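Local coordinates for formate-dependent phosphoribosylglycinamide formyltransferase (Mycobacterium tuberculosis H37Rv, PDB 6KHR), which belongs to the ATP-grasp superfamily of enzymes, with an ATP-grasp domain at the heart of its chain, at residues C115-P120 and G285-F290. Sequence-based numbering, arbitrary orientation.
Sequences CTELVP and GGRGVF
E117 and R287 reach toward each other at one margin of the contact between C115-P120 and G285-F290, which illustrates how a single arginine can serve two parts of a fold. The bridge is long, 4.0 Å from E117 OE1 to R287 NH1; the carboxylate oxygen lies at the edge of the guanidinium, near its plane, yet the two flat groups stand 87° apart, so the pairing is electrostatic rather than a two-pronged grip. The stronger partners of R287 are carbonyls of helix 325-334: NE donates to A332 O and NH2 to I333 O, which probably fixes the rotation of the guanidinium. V119 carries most of the packing on its own segment, against R287, which buries the most surface of all. Its two methyls divide the work. CG1, anti to the backbone N (chi1 -177°), lies against the R287 backbone, 3.4 Å from R287 O, whereas CG2 approaches the guanidinium obliquely, 3.6 Å from R287 NH2. The chain of R287 is bent at chi3 (32°), which probably helps bring NH2 beside this methyl. P120, entered through a cis peptide bond, follows with its CA 3.8 Å from R287 O and comes alongside G288, whose CA is 5.5 Å from P120 CA. G288 begins strand 288-297, where it pairs with C232 of strand 224-235. The contact thus joins strand 117-118 and the residues after it to those leading into strand 288-297 of the large antiparallel sheet, an interdomain packing consistent with an ATP-grasp enzyme whose N-terminal α/β domain rests against the ATP-grasp core.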
loop_
_atom_site.group_PDB
_atom_site.type_symbol
_atom_site.label_atom_id
_atom_site.label_comp_id
_atom_site.label_asym_id
_atom_site.label_seq_id
_atom_site.Cartn_x
_atom_site.Cartn_y
_atom_site.Cartn_z
ATOM N N CYS A 115 -1.117 14.846 -26.995
ATOM C CA CYS A 115 -2.214 15.108 -26.087
ATOM C C CYS A 115 -2.342 14.072 -24.972
ATOM O O CYS A 115 -2.974 14.361 -23.951
ATOM C CB CYS A 115 -3.530 15.160 -26.880
ATOM S SG CYS A 115 -4.949 15.834 -26.004
ATOM N N THR A 116 -1.738 12.894 -25.129
ATOM C CA THR A 116 -1.920 11.774 -24.219
ATOM C C THR A 116 -0.809 10.773 -24.473
ATOM O O THR A 116 -0.575 10.392 -25.625
ATOM C CB THR A 116 -3.280 11.105 -24.435
ATOM O OG1 THR A 116 -4.327 11.999 -24.044
ATOM C CG2 THR A 116 -3.379 9.811 -23.635
ATOM N N GLU A 117 -0.076 10.420 -23.424
ATOM C CA GLU A 117 1.009 9.421 -23.549
ATOM C C GLU A 117 0.407 8.086 -23.163
ATOM O O GLU A 117 -0.348 8.049 -22.228
ATOM C CB GLU A 117 2.178 9.725 -22.623
ATOM C CG GLU A 117 2.773 11.099 -22.799
ATOM C CD GLU A 117 4.232 11.209 -22.401
ATOM O OE1 GLU A 117 4.524 11.773 -21.351
ATOM O OE2 GLU A 117 5.072 10.728 -23.149
ATOM N N LEU A 118 0.699 7.046 -23.918
ATOM C CA LEU A 118 0.149 5.739 -23.538
ATOM C C LEU A 118 1.185 5.027 -22.685
ATOM O O LEU A 118 2.292 4.941 -23.123
ATOM C CB LEU A 118 -0.132 4.970 -24.816
ATOM C CG LEU A 118 -1.602 4.932 -25.179
ATOM C CD1 LEU A 118 -2.016 6.225 -25.841
ATOM C CD2 LEU A 118 -1.908 3.747 -26.059
ATOM N N VAL A 119 0.817 4.574 -21.494
ATOM C CA VAL A 119 1.778 3.854 -20.619
ATOM C C VAL A 119 1.083 2.608 -20.106
ATOM O O VAL A 119 0.432 2.713 -19.126
ATOM C CB VAL A 119 2.212 4.712 -19.426
ATOM C CG1 VAL A 119 3.233 3.993 -18.588
ATOM C CG2 VAL A 119 2.741 6.057 -19.847
ATOM N N PRO A 120 1.218 1.424 -20.710
ATOM C CA PRO A 120 2.233 1.171 -21.706
ATOM C C PRO A 120 1.821 1.570 -23.123
ATOM O O PRO A 120 0.718 1.901 -23.303
ATOM C CB PRO A 120 2.357 -0.347 -21.611
ATOM C CG PRO A 120 0.987 -0.815 -21.267
ATOM C CD PRO A 120 0.428 0.256 -20.374
ATOM N N GLY A 285 9.582 -1.483 -25.511
ATOM C CA GLY A 285 9.786 -0.049 -25.394
ATOM C C GLY A 285 8.710 0.640 -24.565
ATOM O O GLY A 285 7.730 0.047 -24.118
ATOM N N GLY A 286 8.922 1.930 -24.347
ATOM C CA GLY A 286 7.996 2.732 -23.574
ATOM C C GLY A 286 8.195 2.560 -22.086
ATOM O O GLY A 286 8.883 1.661 -21.604
ATOM N N ARG A 287 7.563 3.452 -21.340
ATOM C CA ARG A 287 7.571 3.366 -19.891
ATOM C C ARG A 287 6.581 2.307 -19.407
ATOM O O ARG A 287 5.591 2.005 -20.070
ATOM C CB ARG A 287 7.237 4.729 -19.291
ATOM C CG ARG A 287 8.427 5.415 -18.648
ATOM C CD ARG A 287 8.228 6.904 -18.533
ATOM N NE ARG A 287 6.830 7.259 -18.344
ATOM C CZ ARG A 287 6.270 8.359 -18.832
ATOM N NH1 ARG A 287 6.988 9.200 -19.556
ATOM N NH2 ARG A 287 4.990 8.614 -18.604
ATOM N N GLY A 288 6.855 1.735 -18.249
ATOM C CA GLY A 288 5.908 0.804 -17.676
ATOM C C GLY A 288 6.552 -0.149 -16.695
ATOM O O GLY A 288 7.746 -0.081 -16.404
ATOM N N VAL A 289 5.714 -1.034 -16.174
ATOM C CA VAL A 289 6.138 -2.107 -15.296
ATOM C C VAL A 289 5.800 -3.404 -16.001
ATOM O O VAL A 289 4.640 -3.636 -16.365
ATOM C CB VAL A 289 5.462 -2.046 -13.917
ATOM C CG1 VAL A 289 5.831 -3.234 -13.146
ATOM C CG2 VAL A 289 5.928 -0.834 -13.176
ATOM N N PHE A 290 6.803 -4.229 -16.223
ATOM C CA PHE A 290 6.626 -5.445 -16.995
ATOM C C PHE A 290 6.908 -6.637 -16.099
ATOM O O PHE A 290 7.856 -6.618 -15.308
ATOM C CB PHE A 290 7.546 -5.457 -18.225
ATOM C CG PHE A 290 7.290 -4.333 -19.195
ATOM C CD1 PHE A 290 7.694 -3.031 -18.904
ATOM C CD2 PHE A 290 6.657 -4.578 -20.408
ATOM C CE1 PHE A 290 7.462 -2.003 -19.793
ATOM C CE2 PHE A 290 6.418 -3.541 -21.308
ATOM C CZ PHE A 290 6.825 -2.253 -20.995
#